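Local coordinates for protein fatty Acyl-Adenylate Ligase (Escherichia coli, PDB 3PBK) that belongs to the ANL superfamily of AMP-binding enzymes and binds 5'-O-[(S)-(dodecanoyloxy)(hydroxy)phosphoryl]adenosine in its pocket, at residues C386-P391 with D450-V455. Sequence-based numbering, arbitrary orientation.
With 1ZZ (5'-O-[(S)-(dodecanoyloxy)(hydroxy)phosphoryl]adenosine), chain C.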
loop_
_atom_site.group_PDB
_atom_site.type_symbol
_atom_site.label_atom_id
_atom_site.label_comp_id
_atom_site.label_asym_id
_atom_site.label_seq_id
_atom_site.Cartn_x
_atom_site.Cartn_y
_atom_site.Cartn_z
ATOM N N CYS A 386 14.314 -6.081 -5.602
ATOM C CA CYS A 386 13.394 -5.999 -4.470
ATOM C C CYS A 386 13.733 -6.993 -3.370
ATOM O O CYS A 386 12.922 -7.238 -2.489
ATOM C CB CYS A 386 11.951 -6.203 -4.928
ATOM S SG CYS A 386 11.265 -4.802 -5.857
ATOM N N GLY A 387 14.927 -7.568 -3.418
ATOM C CA GLY A 387 15.393 -8.382 -2.311
ATOM C C GLY A 387 15.219 -9.868 -2.521
ATOM O O GLY A 387 14.748 -10.297 -3.574
ATOM N N LYS A 388 15.622 -10.653 -1.523
ATOM C CA LYS A 388 15.421 -12.100 -1.558
ATOM C C LYS A 388 14.341 -12.497 -0.563
ATOM O O LYS A 388 13.945 -11.692 0.284
ATOM C CB LYS A 388 16.703 -12.846 -1.208
ATOM C CG LYS A 388 17.885 -12.524 -2.084
ATOM C CD LYS A 388 18.986 -13.543 -1.849
ATOM C CE LYS A 388 20.287 -13.123 -2.489
ATOM N NZ LYS A 388 21.234 -14.270 -2.485
ATOM N N ALA A 389 13.879 -13.743 -0.640
ATOM C CA ALA A 389 12.863 -14.207 0.291
ATOM C C ALA A 389 13.318 -14.016 1.732
ATOM O O ALA A 389 14.511 -14.097 2.043
ATOM C CB ALA A 389 12.519 -15.655 0.026
ATOM N N LEU A 390 12.353 -13.755 2.606
ATOM C CA LEU A 390 12.616 -13.644 4.032
ATOM C C LEU A 390 12.817 -15.021 4.668
ATOM O O LEU A 390 12.324 -16.027 4.153
ATOM C CB LEU A 390 11.447 -12.949 4.703
ATOM C CG LEU A 390 11.252 -11.502 4.289
ATOM C CD1 LEU A 390 9.839 -11.058 4.636
ATOM C CD2 LEU A 390 12.290 -10.626 4.970
ATOM N N PRO A 391 13.551 -15.073 5.795
ATOM C CA PRO A 391 13.673 -16.336 6.524
ATOM C C PRO A 391 12.322 -17.017 6.723
ATOM O O PRO A 391 11.354 -16.399 7.172
ATOM C CB PRO A 391 14.259 -15.897 7.865
ATOM C CG PRO A 391 15.096 -14.736 7.526
ATOM C CD PRO A 391 14.369 -14.011 6.412
ATOM N N ASP A 450 19.953 -14.492 -9.169
ATOM C CA ASP A 450 20.755 -14.725 -7.971
ATOM C C ASP A 450 19.892 -14.520 -6.748
ATOM O O ASP A 450 20.291 -13.854 -5.798
ATOM C CB ASP A 450 21.985 -13.819 -7.934
ATOM C CG ASP A 450 22.726 -13.796 -9.269
ATOM O OD1 ASP A 450 22.886 -14.891 -9.871
ATOM O OD2 ASP A 450 23.138 -12.691 -9.723
ATOM N N GLY A 451 18.686 -15.077 -6.798
ATOM C CA GLY A 451 17.828 -15.163 -5.628
ATOM C C GLY A 451 17.097 -13.894 -5.261
ATOM O O GLY A 451 16.294 -13.883 -4.321
ATOM N N TYR A 452 17.392 -12.825 -5.993
ATOM C CA TYR A 452 16.712 -11.559 -5.810
ATOM C C TYR A 452 15.477 -11.493 -6.701
ATOM O O TYR A 452 15.492 -11.966 -7.835
ATOM C CB TYR A 452 17.652 -10.410 -6.147
ATOM C CG TYR A 452 18.810 -10.247 -5.193
ATOM C CD1 TYR A 452 18.602 -9.918 -3.856
ATOM C CD2 TYR A 452 20.118 -10.393 -5.636
ATOM C CE1 TYR A 452 19.669 -9.758 -2.986
ATOM C CE2 TYR A 452 21.192 -10.238 -4.775
ATOM C CZ TYR A 452 20.964 -9.918 -3.457
ATOM O OH TYR A 452 22.043 -9.766 -2.623
ATOM N N LEU A 453 14.409 -10.901 -6.183
ATOM C CA LEU A 453 13.164 -10.778 -6.923
ATOM C C LEU A 453 13.117 -9.482 -7.725
ATOM O O LEU A 453 13.427 -8.413 -7.212
ATOM C CB LEU A 453 11.981 -10.824 -5.954
ATOM C CG LEU A 453 10.560 -10.740 -6.517
ATOM C CD1 LEU A 453 10.277 -11.897 -7.460
ATOM C CD2 LEU A 453 9.560 -10.720 -5.384
ATOM N N TYR A 454 12.724 -9.578 -8.986
ATOM C CA TYR A 454 12.504 -8.388 -9.786
ATOM C C TYR A 454 11.038 -8.268 -10.178
ATOM O O TYR A 454 10.539 -9.042 -10.987
ATOM C CB TYR A 454 13.432 -8.392 -11.002
ATOM C CG TYR A 454 14.861 -8.124 -10.603
ATOM C CD1 TYR A 454 15.748 -9.168 -10.396
ATOM C CD2 TYR A 454 15.310 -6.829 -10.371
ATOM C CE1 TYR A 454 17.056 -8.932 -9.997
ATOM C CE2 TYR A 454 16.614 -6.587 -9.970
ATOM C CZ TYR A 454 17.478 -7.642 -9.789
ATOM O OH TYR A 454 18.774 -7.426 -9.405
ATOM N N VAL A 455 10.338 -7.308 -9.591
ATOM C CA VAL A 455 8.908 -7.191 -9.839
ATOM C C VAL A 455 8.677 -6.323 -11.058
ATOM O O VAL A 455 9.077 -5.161 -11.074
ATOM C CB VAL A 455 8.151 -6.567 -8.638
ATOM C CG1 VAL A 455 6.658 -6.737 -8.821
ATOM C CG2 VAL A 455 8.594 -7.194 -7.315
HETATM P P 1ZZ C . -1.086 -3.777 -1.164
HETATM C C1 1ZZ C . 8.640 -0.082 9.442
HETATM N N1 1ZZ C . 3.390 -3.942 -5.555
HETATM O O1 1ZZ C . 1.736 -2.004 -0.977
HETATM C C2 1ZZ C . 8.266 -1.151 8.450
HETATM N N2 1ZZ C . 5.144 -3.494 -4.277
HETATM O O2 1ZZ C . 0.175 -3.519 -0.132
HETATM C C3 1ZZ C . 7.654 -0.711 7.123
HETATM N N3 1ZZ C . 4.691 -3.890 -7.753
HETATM O O3 1ZZ C . -1.879 -5.148 -1.027
HETATM C C4 1ZZ C . 7.480 -1.840 6.090
HETATM N N4 1ZZ C . 6.950 -3.428 -7.512
HETATM O O4 1ZZ C . -2.030 -2.786 -1.044
HETATM C C5 1ZZ C . 7.295 -1.560 4.595
HETATM N N5 1ZZ C . 7.880 -3.070 -5.288
HETATM O O5 1ZZ C . -0.498 -3.770 -2.648
HETATM C C6 1ZZ C . 6.545 -2.667 3.901
HETATM O O6 1ZZ C . 1.253 -4.027 -4.801
HETATM C C7 1ZZ C . 6.865 -3.051 2.479
HETATM O O7 1ZZ C . 1.321 -6.078 -7.677
HETATM C C8 1ZZ C . 5.733 -3.607 1.644
HETATM O O8 1ZZ C . 0.856 -7.552 -5.273
HETATM C C9 1ZZ C . 5.383 -2.951 0.300
HETATM C C10 1ZZ C . 3.950 -2.630 -0.046
HETATM C C11 1ZZ C . 2.756 -3.405 0.304
HETATM C C12 1ZZ C . 1.550 -3.038 -0.425
HETATM C C13 1ZZ C . -0.323 -5.036 -3.229
HETATM C C14 1ZZ C . 0.298 -5.092 -4.631
HETATM C C15 1ZZ C . 1.206 -6.219 -5.156
HETATM C C16 1ZZ C . 1.686 -5.610 -6.405
HETATM C C17 1ZZ C . 1.999 -4.215 -5.984
HETATM C C18 1ZZ C . 3.792 -3.758 -4.299
HETATM C C19 1ZZ C . 5.575 -3.536 -5.604
HETATM C C20 1ZZ C . 4.551 -3.792 -6.381
HETATM C C21 1ZZ C . 5.926 -3.691 -8.279
HETATM C C22 1ZZ C . 6.778 -3.342 -6.123
#
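K388 lies over one face of the Y452 ring, with CE 3.6 Å from the ring centroid in a CH-pi contact. The protein is an AMP-binding enzyme of the ANL superfamily, and this contact links two of its beta-sheets. It joins the residues leading into the short outermost strand 388-389 of the large mixed sheet, and K388 of that strand, to strand 452-458 of the small antiparallel sheet. The lysine is stretched out from CG to NZ, so its methylenes run past G451 O and cross the tyrosine ring at an angle. NZ stands 4.8 Å from the centroid of the Y452 ring, 21° off the ring normal, and makes a cation-pi interaction. G387 meets the same ring differently, with its carbonyl carbon at the edge and in the ring plane. Y452 OH has a weak hydrogen bond to D349 OD2 at the far end of the ring.

Two backbone hydrogen bonds tie the segments together at L453. C386 N donates to L453 O at 3.0 Å, and L453 N donates to G387 O at 2.7 Å. The same G387 O also receives a CA-H...O contact from Y452, so the amide and the CA of neighbouring residues share one acceptor.

The buried end of the contact reaches the ligand pocket. C386 SG is anti to its own carbonyl carbon (chi1 -72°), and this turn places it 3.9 Å from V455 CG2. Y336 of strand 332-337 packs on C386, L453 and V455. Both C386 and V455 border the adenine of the bound ligand: C386 SG sits 3.8 Å from 1ZZ N5, and V455 CG1 approaches 1ZZ C21.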